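Local coordinates for UPF0130 protein PH1069 (Pyrococcus horikoshii, PDB 2IT2) that probably uses S-adenosyl-L-methionine to methylate the N-4 position of a wybutosine precursor in tRNA(Phe) during wyosine derivative biosynthesis, at residues Phe101-Pro106 with Glu175-Gln180; Lys120-Ala125 with Ser133-Ile138; Glu86-Ile91 with Glu168-Ile173; Asp32-Pro37 with Glu186-Leu191. One frame throughout, in Å; residues are numbered along the deposited sequence.

Contact 1. Residues Phe101-Pro106 with Glu175-Gln180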
loop_
_atom_site.group_PDB
_atom_site.type_symbol
_atom_site.label_atom_id
_atom_site.label_comp_id
_atom_site.label_asym_id
_atom_site.label_seq_id
_atom_site.Cartn_x
_atom_site.Cartn_y
_atom_site.Cartn_z
ATOM N N PHE B 101 1.838 13.459 -11.480
ATOM C CA PHE B 101 2.122 12.382 -12.413
ATOM C C PHE B 101 2.179 11.185 -11.460
ATOM O O PHE B 101 3.004 11.154 -10.539
ATOM C CB PHE B 101 3.470 12.601 -13.116
ATOM C CG PHE B 101 3.828 11.505 -14.091
ATOM C CD1 PHE B 101 4.386 10.309 -13.636
ATOM C CD2 PHE B 101 3.589 11.661 -15.453
ATOM C CE1 PHE B 101 4.694 9.285 -14.520
ATOM C CE2 PHE B 101 3.891 10.638 -16.351
ATOM C CZ PHE B 101 4.447 9.451 -15.886
ATOM N N LEU B 102 1.297 10.212 -11.660
ATOM C CA LEU B 102 1.236 9.056 -10.772
ATOM C C LEU B 102 1.441 7.723 -11.482
ATOM O O LEU B 102 1.042 7.548 -12.639
ATOM C CB LEU B 102 -0.131 8.995 -10.061
ATOM C CG LEU B 102 -0.655 10.264 -9.370
ATOM C CD1 LEU B 102 -2.080 10.044 -8.869
ATOM C CD2 LEU B 102 0.263 10.646 -8.224
ATOM N N VAL B 103 2.090 6.804 -10.780
ATOM C CA VAL B 103 2.260 5.439 -11.265
ATOM C C VAL B 103 1.735 4.554 -10.133
ATOM O O VAL B 103 2.155 4.702 -8.980
ATOM C CB VAL B 103 3.726 5.074 -11.553
ATOM C CG1 VAL B 103 3.815 3.608 -11.951
ATOM C CG2 VAL B 103 4.253 5.923 -12.678
ATOM N N ARG B 104 0.809 3.654 -10.460
ATOM C CA ARG B 104 0.218 2.750 -9.472
ATOM C C ARG B 104 0.256 1.298 -9.923
ATOM O O ARG B 104 0.052 0.990 -11.097
ATOM C CB ARG B 104 -1.232 3.144 -9.178
ATOM C CG ARG B 104 -1.365 4.489 -8.494
ATOM C CD ARG B 104 -0.809 4.439 -7.079
ATOM N NE ARG B 104 -1.005 5.697 -6.362
ATOM C CZ ARG B 104 -0.175 6.732 -6.422
ATOM N NH1 ARG B 104 0.917 6.660 -7.168
ATOM N NH2 ARG B 104 -0.442 7.843 -5.741
ATOM N N SER B 105 0.496 0.416 -8.959
ATOM C CA SER B 105 0.581 -1.027 -9.195
ATOM C C SER B 105 -0.749 -1.668 -9.548
ATOM O O SER B 105 -1.812 -1.132 -9.223
ATOM C CB SER B 105 1.129 -1.718 -7.939
ATOM O OG SER B 105 0.787 -3.102 -7.923
ATOM N N PRO B 106 -0.706 -2.817 -10.245
ATOM C CA PRO B 106 -1.961 -3.487 -10.583
ATOM C C PRO B 106 -2.521 -3.950 -9.229
ATOM O O PRO B 106 -1.765 -4.120 -8.258
ATOM C CB PRO B 106 -1.512 -4.685 -11.436
ATOM C CG PRO B 106 -0.235 -4.245 -12.039
ATOM C CD PRO B 106 0.436 -3.455 -10.924
ATOM N N GLU B 175 10.550 7.873 -18.379
ATOM C CA GLU B 175 11.434 6.718 -18.503
ATOM C C GLU B 175 11.241 5.775 -17.316
ATOM O O GLU B 175 11.040 4.575 -17.496
ATOM C CB GLU B 175 12.885 7.190 -18.539
ATOM C CG GLU B 175 13.928 6.135 -18.805
ATOM C CD GLU B 175 15.327 6.695 -18.609
ATOM O OE1 GLU B 175 15.554 7.873 -18.969
ATOM O OE2 GLU B 175 16.200 5.962 -18.100
ATOM N N ILE B 176 11.314 6.316 -16.106
ATOM C CA ILE B 176 11.143 5.503 -14.905
ATOM C C ILE B 176 9.730 4.934 -14.864
ATOM O O ILE B 176 9.532 3.766 -14.536
ATOM C CB ILE B 176 11.414 6.344 -13.633
ATOM C CG1 ILE B 176 12.876 6.802 -13.634
ATOM C CG2 ILE B 176 11.093 5.536 -12.371
ATOM C CD1 ILE B 176 13.879 5.672 -13.477
ATOM N N ALA B 177 8.744 5.757 -15.202
ATOM C CA ALA B 177 7.358 5.307 -15.187
ATOM C C ALA B 177 7.175 4.111 -16.095
ATOM O O ALA B 177 6.506 3.149 -15.725
ATOM C CB ALA B 177 6.431 6.423 -15.624
ATOM N N ASN B 178 7.758 4.177 -17.289
ATOM C CA ASN B 178 7.646 3.079 -18.241
ATOM C C ASN B 178 8.398 1.847 -17.747
ATOM O O ASN B 178 7.997 0.731 -18.056
ATOM C CB ASN B 178 8.150 3.494 -19.633
ATOM C CG ASN B 178 7.168 4.412 -20.360
ATOM O OD1 ASN B 178 5.965 4.398 -20.089
ATOM N ND2 ASN B 178 7.679 5.201 -21.301
ATOM N N ASP B 179 9.479 2.043 -16.992
ATOM C CA ASP B 179 10.229 0.915 -16.437
ATOM C C ASP B 179 9.364 0.216 -15.405
ATOM O O ASP B 179 9.319 -1.007 -15.352
ATOM C CB ASP B 179 11.514 1.383 -15.760
ATOM C CG ASP B 179 12.534 1.875 -16.742
ATOM O OD1 ASP B 179 12.480 1.449 -17.914
ATOM O OD2 ASP B 179 13.397 2.679 -16.340
ATOM N N GLN B 180 8.672 0.996 -14.583
ATOM C CA GLN B 180 7.809 0.424 -13.561
ATOM C C GLN B 180 6.651 -0.327 -14.217
ATOM O O GLN B 180 6.322 -1.442 -13.817
ATOM C CB GLN B 180 7.297 1.523 -12.618
ATOM C CG GLN B 180 8.397 2.173 -11.778
ATOM C CD GLN B 180 7.886 3.307 -10.906
ATOM O OE1 GLN B 180 7.106 4.146 -11.360
ATOM N NE2 GLN B 180 8.334 3.350 -9.656
#
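Val103 and Ala177 have the nearest CA atoms across strand 101-104 and helix 175-180, 6.4 Å apart. The two segments run nearly parallel, at 16°, and their axes come within 9.3 Å. This is helix-on-sheet packing: the long C-terminal helix 167-194 lies against strand 98-112 of the antiparallel sheet of this TYW3-family protein. Phe101 and Val103 alternate with Leu102 and Arg104, so the first pair points toward the helix. Ala177 answers both with a single methyl. The Phe101 ring meets it with its edge. CE1 is 3.5 Å from Ala177 CB, which lies in the ring plane, and CZ is nearly as close. CG of Phe101 is anti to the backbone N (chi1 179°), which carries the ring out toward the helix. Val103 CG2 rests on the same methyl, 3.7 Å from Ala177 CB. The small alanine probably lets the helix come this near. Arg104 points away from the helix. Its NH1 bonds Val103 O at 2.9 Å from above the carbonyl plane, and its NH2 forms a salt bridge with Asp154. The strand is also paired through its backbone with Ser59 and Arg57 and with Val155 and Met153. Gln180 closes the contact one helix turn after Ala177. Its chain, extended beyond CG, crosses Val103 at a slant, and NE2 is bonded to Arg152 O. The other amide atom, Gln180 OE1, is buried without a polar partner and lies against the isopropyl group, 3.4 Å from Val103 CG1.

Contact 2. Residues Lys120-Ala125 with Ser133-Ile138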
loop_
_atom_site.group_PDB
_atom_site.type_symbol
_atom_site.label_atom_id
_atom_site.label_comp_id
_atom_site.label_asym_id
_atom_site.label_seq_id
_atom_site.Cartn_x
_atom_site.Cartn_y
_atom_site.Cartn_z
ATOM N N LYS B 120 -2.315 -19.719 0.917
ATOM C CA LYS B 120 -1.519 -20.316 -0.143
ATOM C C LYS B 120 -1.361 -19.330 -1.297
ATOM O O LYS B 120 -0.280 -19.205 -1.856
ATOM C CB LYS B 120 -2.181 -21.580 -0.669
ATOM C CG LYS B 120 -2.049 -22.762 0.250
ATOM C CD LYS B 120 -2.809 -23.949 -0.308
ATOM C CE LYS B 120 -2.345 -24.323 -1.719
ATOM N NZ LYS B 120 -0.893 -24.648 -1.782
ATOM N N LEU B 121 -2.443 -18.639 -1.651
ATOM C CA LEU B 121 -2.404 -17.676 -2.753
ATOM C C LEU B 121 -1.549 -16.461 -2.412
ATOM O O LEU B 121 -0.806 -15.968 -3.252
ATOM C CB LEU B 121 -3.828 -17.224 -3.116
ATOM C CG LEU B 121 -3.978 -16.066 -4.126
ATOM C CD1 LEU B 121 -3.319 -16.430 -5.447
ATOM C CD2 LEU B 121 -5.456 -15.752 -4.362
ATOM N N VAL B 122 -1.666 -15.978 -1.180
ATOM C CA VAL B 122 -0.886 -14.820 -0.772
ATOM C C VAL B 122 0.593 -15.141 -0.889
ATOM O O VAL B 122 1.377 -14.362 -1.431
ATOM C CB VAL B 122 -1.207 -14.411 0.670
ATOM C CG1 VAL B 122 -0.147 -13.437 1.181
ATOM C CG2 VAL B 122 -2.583 -13.775 0.719
ATOM N N ASN B 123 0.975 -16.306 -0.386
ATOM C CA ASN B 123 2.371 -16.694 -0.448
ATOM C C ASN B 123 2.890 -16.823 -1.881
ATOM O O ASN B 123 4.037 -16.466 -2.157
ATOM C CB ASN B 123 2.571 -18.004 0.300
ATOM C CG ASN B 123 2.383 -17.857 1.799
ATOM O OD1 ASN B 123 2.209 -18.852 2.501
ATOM N ND2 ASN B 123 2.430 -16.623 2.301
ATOM N N LEU B 124 2.054 -17.347 -2.779
ATOM C CA LEU B 124 2.423 -17.509 -4.187
ATOM C C LEU B 124 2.571 -16.138 -4.837
ATOM O O LEU B 124 3.521 -15.900 -5.580
ATOM C CB LEU B 124 1.362 -18.324 -4.949
ATOM C CG LEU B 124 1.558 -18.404 -6.471
ATOM C CD1 LEU B 124 2.847 -19.152 -6.781
ATOM C CD2 LEU B 124 0.378 -19.103 -7.124
ATOM N N ALA B 125 1.637 -15.235 -4.555
ATOM C CA ALA B 125 1.692 -13.903 -5.142
ATOM C C ALA B 125 2.965 -13.184 -4.706
ATOM O O ALA B 125 3.668 -12.600 -5.531
ATOM C CB ALA B 125 0.457 -13.112 -4.744
ATOM N N SER B 133 0.783 -8.311 -0.957
ATOM C CA SER B 133 -0.376 -9.183 -1.037
ATOM C C SER B 133 -0.769 -9.635 0.366
ATOM O O SER B 133 0.100 -9.880 1.216
ATOM C CB SER B 133 -0.070 -10.382 -1.935
ATOM O OG SER B 133 0.236 -9.949 -3.260
ATOM N N ASN B 134 -2.069 -9.765 0.609
ATOM C CA ASN B 134 -2.529 -10.154 1.941
ATOM C C ASN B 134 -4.015 -10.487 1.957
ATOM O O ASN B 134 -4.641 -10.564 0.910
ATOM C CB ASN B 134 -2.252 -9.001 2.911
ATOM C CG ASN B 134 -2.699 -7.658 2.356
ATOM O OD1 ASN B 134 -3.859 -7.481 1.979
ATOM N ND2 ASN B 134 -1.772 -6.701 2.301
ATOM N N ILE B 135 -4.577 -10.722 3.141
ATOM C CA ILE B 135 -6.004 -10.986 3.231
ATOM C C ILE B 135 -6.620 -9.652 3.618
ATOM O O ILE B 135 -6.434 -9.173 4.733
ATOM C CB ILE B 135 -6.318 -12.045 4.287
ATOM C CG1 ILE B 135 -5.772 -13.397 3.805
ATOM C CG2 ILE B 135 -7.820 -12.070 4.555
ATOM C CD1 ILE B 135 -5.814 -14.498 4.845
ATOM N N LYS B 136 -7.332 -9.050 2.670
ATOM C CA LYS B 136 -7.954 -7.734 2.831
ATOM C C LYS B 136 -9.182 -7.753 3.721
ATOM O O LYS B 136 -9.370 -6.878 4.567
ATOM C CB LYS B 136 -8.339 -7.182 1.439
ATOM C CG LYS B 136 -9.057 -5.823 1.420
ATOM C CD LYS B 136 -9.616 -5.507 0.028
ATOM C CE LYS B 136 -10.318 -4.158 -0.001
ATOM N NZ LYS B 136 -9.410 -3.039 0.369
ATOM N N SER B 137 -10.013 -8.768 3.551
ATOM C CA SER B 137 -11.230 -8.820 4.324
ATOM C C SER B 137 -11.807 -10.214 4.507
ATOM O O SER B 137 -11.614 -11.102 3.681
ATOM C CB SER B 137 -12.269 -7.908 3.656
ATOM O OG SER B 137 -12.466 -8.251 2.292
ATOM N N ILE B 138 -12.512 -10.395 5.616
ATOM C CA ILE B 138 -13.164 -11.661 5.885
ATOM C C ILE B 138 -14.538 -11.322 6.419
ATOM O O ILE B 138 -14.658 -10.723 7.482
ATOM C CB ILE B 138 -12.427 -12.476 6.940
ATOM C CG1 ILE B 138 -10.967 -12.677 6.530
ATOM C CG2 ILE B 138 -13.109 -13.818 7.095
ATOM C CD1 ILE B 138 -10.181 -13.522 7.513
#
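The two methyls of Val122 lie over the faces of two successive peptide groups, those that follow Ser133 and Asn134. CG1 stands over the first, 3.6 Å from Ser133 O. CG2 stands over the second, 3.8 Å from Asn134 C. This joins helix 115-127 to the start of strand 134-138, a helix and a strand linked by a short loop, with the strand paired antiparallel to strand 143-148. The valine has CG1 anti to the backbone N (chi1 166°), which spreads its two branches along the strand backbone. CG2 also comes within 4.5 Å of Ile135 CG1, a looser apolar touch. Cutting Val122 back to an alanine is likely to open a gap over both peptide groups and leave the start of the strand less firmly seated on the helix. The strand, which carries a classic beta bulge farther on, also reaches the second subunit: Ile135 makes backbone hydrogen bonds to it, and Asn134 packs on Asn134 of that subunit. One helix turn after Val122, Ala125 meets Ser133. The serine hydroxyl has its main partner in Phe130 O, and Ala125 CB touches Ser133 OG at 3.5 Å.

Contact 3. Residues Glu86-Ile91 with Glu168-Ile173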
loop_
_atom_site.group_PDB
_atom_site.type_symbol
_atom_site.label_atom_id
_atom_site.label_comp_id
_atom_site.label_asym_id
_atom_site.label_seq_id
_atom_site.Cartn_x
_atom_site.Cartn_y
_atom_site.Cartn_z
ATOM N N GLU B 86 2.007 11.919 -25.457
ATOM C CA GLU B 86 0.779 11.640 -24.731
ATOM C C GLU B 86 0.730 12.411 -23.410
ATOM O O GLU B 86 -0.278 13.029 -23.076
ATOM C CB GLU B 86 0.659 10.134 -24.443
ATOM C CG GLU B 86 0.311 9.274 -25.652
ATOM C CD GLU B 86 0.202 7.792 -25.321
ATOM O OE1 GLU B 86 1.219 7.193 -24.904
ATOM O OE2 GLU B 86 -0.903 7.232 -25.481
ATOM N N VAL B 87 1.827 12.373 -22.663
ATOM C CA VAL B 87 1.872 13.041 -21.373
ATOM C C VAL B 87 1.759 14.552 -21.543
ATOM O O VAL B 87 1.029 15.213 -20.808
ATOM C CB VAL B 87 3.163 12.652 -20.604
ATOM C CG1 VAL B 87 3.228 13.391 -19.280
ATOM C CG2 VAL B 87 3.184 11.135 -20.362
ATOM N N LEU B 88 2.465 15.095 -22.526
ATOM C CA LEU B 88 2.413 16.531 -22.770
ATOM C C LEU B 88 1.006 16.994 -23.122
ATOM O O LEU B 88 0.581 18.078 -22.717
ATOM C CB LEU B 88 3.371 16.901 -23.892
ATOM C CG LEU B 88 4.841 16.650 -23.561
ATOM C CD1 LEU B 88 5.672 16.731 -24.830
ATOM C CD2 LEU B 88 5.303 17.662 -22.528
ATOM N N GLU B 89 0.290 16.181 -23.892
ATOM C CA GLU B 89 -1.080 16.511 -24.274
ATOM C C GLU B 89 -1.987 16.587 -23.043
ATOM O O GLU B 89 -2.899 17.410 -22.992
ATOM C CB GLU B 89 -1.633 15.462 -25.236
ATOM C CG GLU B 89 -0.923 15.420 -26.567
ATOM C CD GLU B 89 -1.169 16.664 -27.391
ATOM O OE1 GLU B 89 -0.707 17.756 -26.992
ATOM O OE2 GLU B 89 -1.833 16.546 -28.442
ATOM N N ALA B 90 -1.749 15.717 -22.064
ATOM C CA ALA B 90 -2.548 15.715 -20.843
ATOM C C ALA B 90 -2.186 16.943 -20.010
ATOM O O ALA B 90 -3.062 17.631 -19.494
ATOM C CB ALA B 90 -2.292 14.428 -20.036
ATOM N N ILE B 91 -0.890 17.218 -19.896
ATOM C CA ILE B 91 -0.412 18.362 -19.127
ATOM C C ILE B 91 -0.994 19.678 -19.632
ATOM O O ILE B 91 -1.285 20.575 -18.844
ATOM C CB ILE B 91 1.135 18.438 -19.152
ATOM C CG1 ILE B 91 1.715 17.339 -18.258
ATOM C CG2 ILE B 91 1.610 19.818 -18.690
ATOM C CD1 ILE B 91 3.238 17.193 -18.356
ATOM N N GLU B 168 13.359 17.919 -19.970
ATOM C CA GLU B 168 14.347 16.949 -19.530
ATOM C C GLU B 168 13.855 16.162 -18.318
ATOM O O GLU B 168 13.937 14.933 -18.307
ATOM C CB GLU B 168 15.677 17.621 -19.193
ATOM C CG GLU B 168 16.754 16.625 -18.820
ATOM C CD GLU B 168 16.919 15.547 -19.875
ATOM O OE1 GLU B 168 17.264 15.893 -21.025
ATOM O OE2 GLU B 168 16.698 14.358 -19.557
ATOM N N TYR B 169 13.358 16.856 -17.295
ATOM C CA TYR B 169 12.854 16.186 -16.098
ATOM C C TYR B 169 11.662 15.331 -16.495
ATOM O O TYR B 169 11.567 14.184 -16.067
ATOM C CB TYR B 169 12.479 17.215 -15.017
ATOM C CG TYR B 169 11.998 16.653 -13.672
ATOM C CD1 TYR B 169 12.488 15.451 -13.152
ATOM C CD2 TYR B 169 11.072 17.356 -12.904
ATOM C CE1 TYR B 169 12.059 14.967 -11.887
ATOM C CE2 TYR B 169 10.640 16.887 -11.653
ATOM C CZ TYR B 169 11.134 15.691 -11.150
ATOM O OH TYR B 169 10.674 15.237 -9.921
ATOM N N LEU B 170 10.769 15.853 -17.332
ATOM C CA LEU B 170 9.610 15.067 -17.747
ATOM C C LEU B 170 10.062 13.797 -18.480
ATOM O O LEU B 170 9.466 12.732 -18.304
ATOM C CB LEU B 170 8.670 15.896 -18.633
ATOM C CG LEU B 170 7.331 15.206 -18.946
ATOM C CD1 LEU B 170 6.572 14.949 -17.650
ATOM C CD2 LEU B 170 6.503 16.072 -19.869
ATOM N N ASN B 171 11.126 13.895 -19.277
ATOM C CA ASN B 171 11.641 12.725 -19.987
ATOM C C ASN B 171 12.157 11.655 -19.019
ATOM O O ASN B 171 11.940 10.461 -19.237
ATOM C CB ASN B 171 12.767 13.119 -20.936
ATOM C CG ASN B 171 13.346 11.928 -21.654
ATOM O OD1 ASN B 171 14.544 11.659 -21.560
ATOM N ND2 ASN B 171 12.504 11.209 -22.384
ATOM N N LYS B 172 12.840 12.081 -17.959
ATOM C CA LYS B 172 13.348 11.143 -16.958
ATOM C C LYS B 172 12.184 10.495 -16.197
ATOM O O LYS B 172 12.221 9.299 -15.918
ATOM C CB LYS B 172 14.281 11.854 -15.967
ATOM C CG LYS B 172 15.530 12.466 -16.584
ATOM C CD LYS B 172 16.416 11.405 -17.209
ATOM C CE LYS B 172 17.672 12.016 -17.794
ATOM N NZ LYS B 172 18.502 10.980 -18.462
ATOM N N ILE B 173 11.150 11.267 -15.866
ATOM C CA ILE B 173 9.992 10.731 -15.150
ATOM C C ILE B 173 9.271 9.684 -16.002
ATOM O O ILE B 173 8.874 8.622 -15.497
ATOM C CB ILE B 173 9.001 11.864 -14.788
ATOM C CG1 ILE B 173 9.650 12.798 -13.768
ATOM C CG2 ILE B 173 7.679 11.289 -14.281
ATOM C CD1 ILE B 173 8.896 14.105 -13.566
#
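Leu170 pushes its two methyls in among Val87, Leu88 and Ile91, and each of the three meets it from a different direction. Leu170 has CG anti to its own N (chi1 -172°), which points the fork at helix 86-91. Val87 and Leu170 lie alongside and slide past each other in opposite directions, with Val87 CG1 4.0 Å from Leu170 CD1. Ile91 meets the leucine tip to tip. Its CD1 faces both branches, 3.8 Å from Leu170 CD2 and 4.1 Å from Leu170 CD1. Leu88 comes across at a slant from the more exposed side. Its CD2 is 3.3 Å from Leu170 CD2, tighter than usual for two methyls; as Leu88 is exposed, this closeness is doubtful evidence of strain. The helix axes remain 11.7 Å apart, and Leu170 is what spans the space from the side of helix 168-173. Shortening Leu170 to an alanine would probably leave Val87, Leu88 and Ile91 without their shared partner and open a gap between the two helices. The adjoining residues of that helix serve other surfaces. Ile173 CD1 sits over the centre of the Tyr169 ring, 3.5 Å above its plane, and Tyr169 OH bonds Leu156 O of the second subunit. Val87 and Ile173 also both touch Phe101, and Ile91 touches Leu157, so the helix pair also meets the sheet. The segments cross steeply, at 120°. This is steeply crossed helix-helix packing beside an antiparallel sheet, with the short helix 84-91 set across the beginning of the long C-terminal helix 167-194.

Contact 4. Residues Asp32-Pro37 with Glu186-Leu191; sequences DEDIIP and EKLKRL
Asp34 OD2 makes a salt bridge with Lys185 NZ, just before segment 186-191 on the same helix, while Asp34 OD1 passes Leu188 CD1 at 4.2 Å. Lys189 NZ lies 4.7 Å from Asp34 OD1, too far for a bond, but its charge would probably favour the carboxylate. With chi1 at -169° the Asp34 side chain swings opposite its own N, and the carboxylate comes nearer the helix. The apolar part is Ile35 against Leu188. Ile35 puts CG1 in the crowded position between its N and its carbonyl carbon (chi1 60°), which leaves CG2 to meet the leucine. That methyl presses on the leucine fork, 3.5 Å from Leu188 CD1 and 4.0 Å from Leu188 CD2. The first of these is tighter than usual. The backbone here is in short turns: Ile35 N bonds Asp32 O at 3.1 Å, and Ile36 N bonds Glu33 O at 3.2 Å. Ile35 then stands at the N-cap position of helix 36-43. The contact joins the start of helix 36-43 to the later part of helix 167-194, where the neighbouring Lys187 turns elsewhere and bonds Gly129 O and Ser149 OG through its NZ. Strand 48-63 adjoins both segments through Ser55, and strand 98-112 does so through Leu108 beside Ile35 and Pro106 beside Leu188.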
loop_
_atom_site.group_PDB
_atom_site.type_symbol
_atom_site.label_atom_id
_atom_site.label_comp_id
_atom_site.label_asym_id
_atom_site.label_seq_id
_atom_site.Cartn_x
_atom_site.Cartn_y
_atom_site.Cartn_z
ATOM N N ASP B 32 -9.349 -4.517 -18.273
ATOM C CA ASP B 32 -8.040 -4.227 -18.854
ATOM C C ASP B 32 -7.598 -5.506 -19.569
ATOM O O ASP B 32 -7.304 -6.510 -18.931
ATOM C CB ASP B 32 -7.034 -3.848 -17.759
ATOM C CG ASP B 32 -7.454 -2.611 -16.985
ATOM O OD1 ASP B 32 -7.818 -1.604 -17.633
ATOM O OD2 ASP B 32 -7.416 -2.636 -15.733
ATOM N N GLU B 33 -7.557 -5.463 -20.899
ATOM C CA GLU B 33 -7.196 -6.635 -21.696
ATOM C C GLU B 33 -5.903 -7.334 -21.294
ATOM O O GLU B 33 -5.775 -8.547 -21.451
ATOM C CB GLU B 33 -7.110 -6.266 -23.175
ATOM C CG GLU B 33 -6.122 -5.158 -23.468
ATOM C CD GLU B 33 -6.800 -3.815 -23.598
ATOM O OE1 GLU B 33 -7.569 -3.454 -22.686
ATOM O OE2 GLU B 33 -6.570 -3.121 -24.610
ATOM N N ASP B 34 -4.945 -6.565 -20.792
ATOM C CA ASP B 34 -3.655 -7.105 -20.369
ATOM C C ASP B 34 -3.774 -8.295 -19.419
ATOM O O ASP B 34 -3.021 -9.262 -19.539
ATOM C CB ASP B 34 -2.839 -6.007 -19.680
ATOM C CG ASP B 34 -1.391 -6.408 -19.441
ATOM O OD1 ASP B 34 -1.137 -7.429 -18.764
ATOM O OD2 ASP B 34 -0.499 -5.689 -19.938
ATOM N N ILE B 35 -4.714 -8.221 -18.479
ATOM C CA ILE B 35 -4.884 -9.281 -17.493
ATOM C C ILE B 35 -6.072 -10.201 -17.699
ATOM O O ILE B 35 -6.397 -10.992 -16.814
ATOM C CB ILE B 35 -4.978 -8.705 -16.072
ATOM C CG1 ILE B 35 -6.169 -7.744 -15.972
ATOM C CG2 ILE B 35 -3.668 -8.032 -15.714
ATOM C CD1 ILE B 35 -6.382 -7.166 -14.587
ATOM N N ILE B 36 -6.724 -10.113 -18.848
ATOM C CA ILE B 36 -7.853 -10.994 -19.086
ATOM C C ILE B 36 -7.425 -12.461 -18.971
ATOM O O ILE B 36 -8.113 -13.261 -18.342
ATOM C CB ILE B 36 -8.492 -10.700 -20.455
ATOM C CG1 ILE B 36 -9.198 -9.346 -20.381
ATOM C CG2 ILE B 36 -9.490 -11.787 -20.843
ATOM C CD1 ILE B 36 -9.859 -8.933 -21.674
ATOM N N PRO B 37 -6.282 -12.836 -19.570
ATOM C CA PRO B 37 -5.857 -14.238 -19.463
ATOM C C PRO B 37 -5.664 -14.683 -18.010
ATOM O O PRO B 37 -6.044 -15.790 -17.640
ATOM C CB PRO B 37 -4.550 -14.256 -20.241
ATOM C CG PRO B 37 -4.789 -13.215 -21.298
ATOM C CD PRO B 37 -5.429 -12.101 -20.522
ATOM N N GLU B 186 5.418 -7.740 -16.367
ATOM C CA GLU B 186 6.241 -8.941 -16.245
ATOM C C GLU B 186 5.763 -9.781 -15.072
ATOM O O GLU B 186 5.660 -11.001 -15.183
ATOM C CB GLU B 186 7.703 -8.572 -16.009
ATOM C CG GLU B 186 8.385 -7.883 -17.159
ATOM C CD GLU B 186 9.594 -7.104 -16.690
ATOM O OE1 GLU B 186 10.332 -7.621 -15.827
ATOM O OE2 GLU B 186 9.816 -5.979 -17.185
ATOM N N LYS B 187 5.489 -9.125 -13.947
ATOM C CA LYS B 187 5.017 -9.812 -12.749
ATOM C C LYS B 187 3.643 -10.449 -12.958
ATOM O O LYS B 187 3.365 -11.529 -12.433
ATOM C CB LYS B 187 4.979 -8.837 -11.566
ATOM C CG LYS B 187 6.362 -8.406 -11.108
ATOM C CD LYS B 187 6.301 -7.474 -9.916
ATOM C CE LYS B 187 7.709 -7.165 -9.428
ATOM N NZ LYS B 187 7.666 -6.260 -8.256
ATOM N N LEU B 188 2.772 -9.792 -13.717
ATOM C CA LEU B 188 1.454 -10.366 -13.956
ATOM C C LEU B 188 1.578 -11.638 -14.789
ATOM O O LEU B 188 0.893 -12.628 -14.529
ATOM C CB LEU B 188 0.541 -9.349 -14.653
ATOM C CG LEU B 188 0.073 -8.164 -13.790
ATOM C CD1 LEU B 188 -0.480 -7.055 -14.680
ATOM C CD2 LEU B 188 -0.977 -8.638 -12.787
ATOM N N LYS B 189 2.457 -11.620 -15.786
ATOM C CA LYS B 189 2.657 -12.799 -16.619
ATOM C C LYS B 189 3.283 -13.920 -15.787
ATOM O O LYS B 189 2.930 -15.090 -15.956
ATOM C CB LYS B 189 3.546 -12.472 -17.818
ATOM C CG LYS B 189 2.873 -11.586 -18.844
ATOM C CD LYS B 189 3.756 -11.403 -20.056
ATOM C CE LYS B 189 3.050 -10.589 -21.115
ATOM N NZ LYS B 189 2.780 -9.202 -20.656
ATOM N N ARG B 190 4.200 -13.572 -14.887
ATOM C CA ARG B 190 4.829 -14.582 -14.029
ATOM C C ARG B 190 3.768 -15.263 -13.156
ATOM O O ARG B 190 3.742 -16.491 -13.032
ATOM C CB ARG B 190 5.900 -13.947 -13.141
ATOM C CG ARG B 190 7.221 -13.696 -13.840
ATOM C CD ARG B 190 8.129 -12.838 -12.974
ATOM N NE ARG B 190 8.331 -13.377 -11.630
ATOM C CZ ARG B 190 8.933 -12.708 -10.648
ATOM N NH1 ARG B 190 9.382 -11.480 -10.866
ATOM N NH2 ARG B 190 9.090 -13.262 -9.453
ATOM N N LEU B 191 2.898 -14.465 -12.544
ATOM C CA LEU B 191 1.833 -14.989 -11.698
ATOM C C LEU B 191 0.908 -15.927 -12.481
ATOM O O LEU B 191 0.523 -16.997 -11.987
ATOM C CB LEU B 191 1.015 -13.827 -11.114
ATOM C CG LEU B 191 -0.171 -14.193 -10.206
ATOM C CD1 LEU B 191 0.313 -15.049 -9.034
ATOM C CD2 LEU B 191 -0.849 -12.924 -9.700
#

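In the fold
Contacts 1, 3 and 4 all use helix 167-194, in the order 3, 1, 4 along it. Contacts 1 and 3 have centres about 13 Å apart and touch directly, Phe101 CD1 lying 3.5 Å from Ile173 CG2. Contacts 1 and 4 are about 16 Å apart between centres and meet where Pro106 CG is 3.9 Å from Leu188 CD1. Contact 2 joins this series at the far end: Ala125 CA is 4.3 Å from Leu191 CD1. Contacts 2 and 3 are the most distant pair, about 36 Å between centres, on opposite sides of the chain's centre. Contacts 1, 2 and 3 also reach the second subunit.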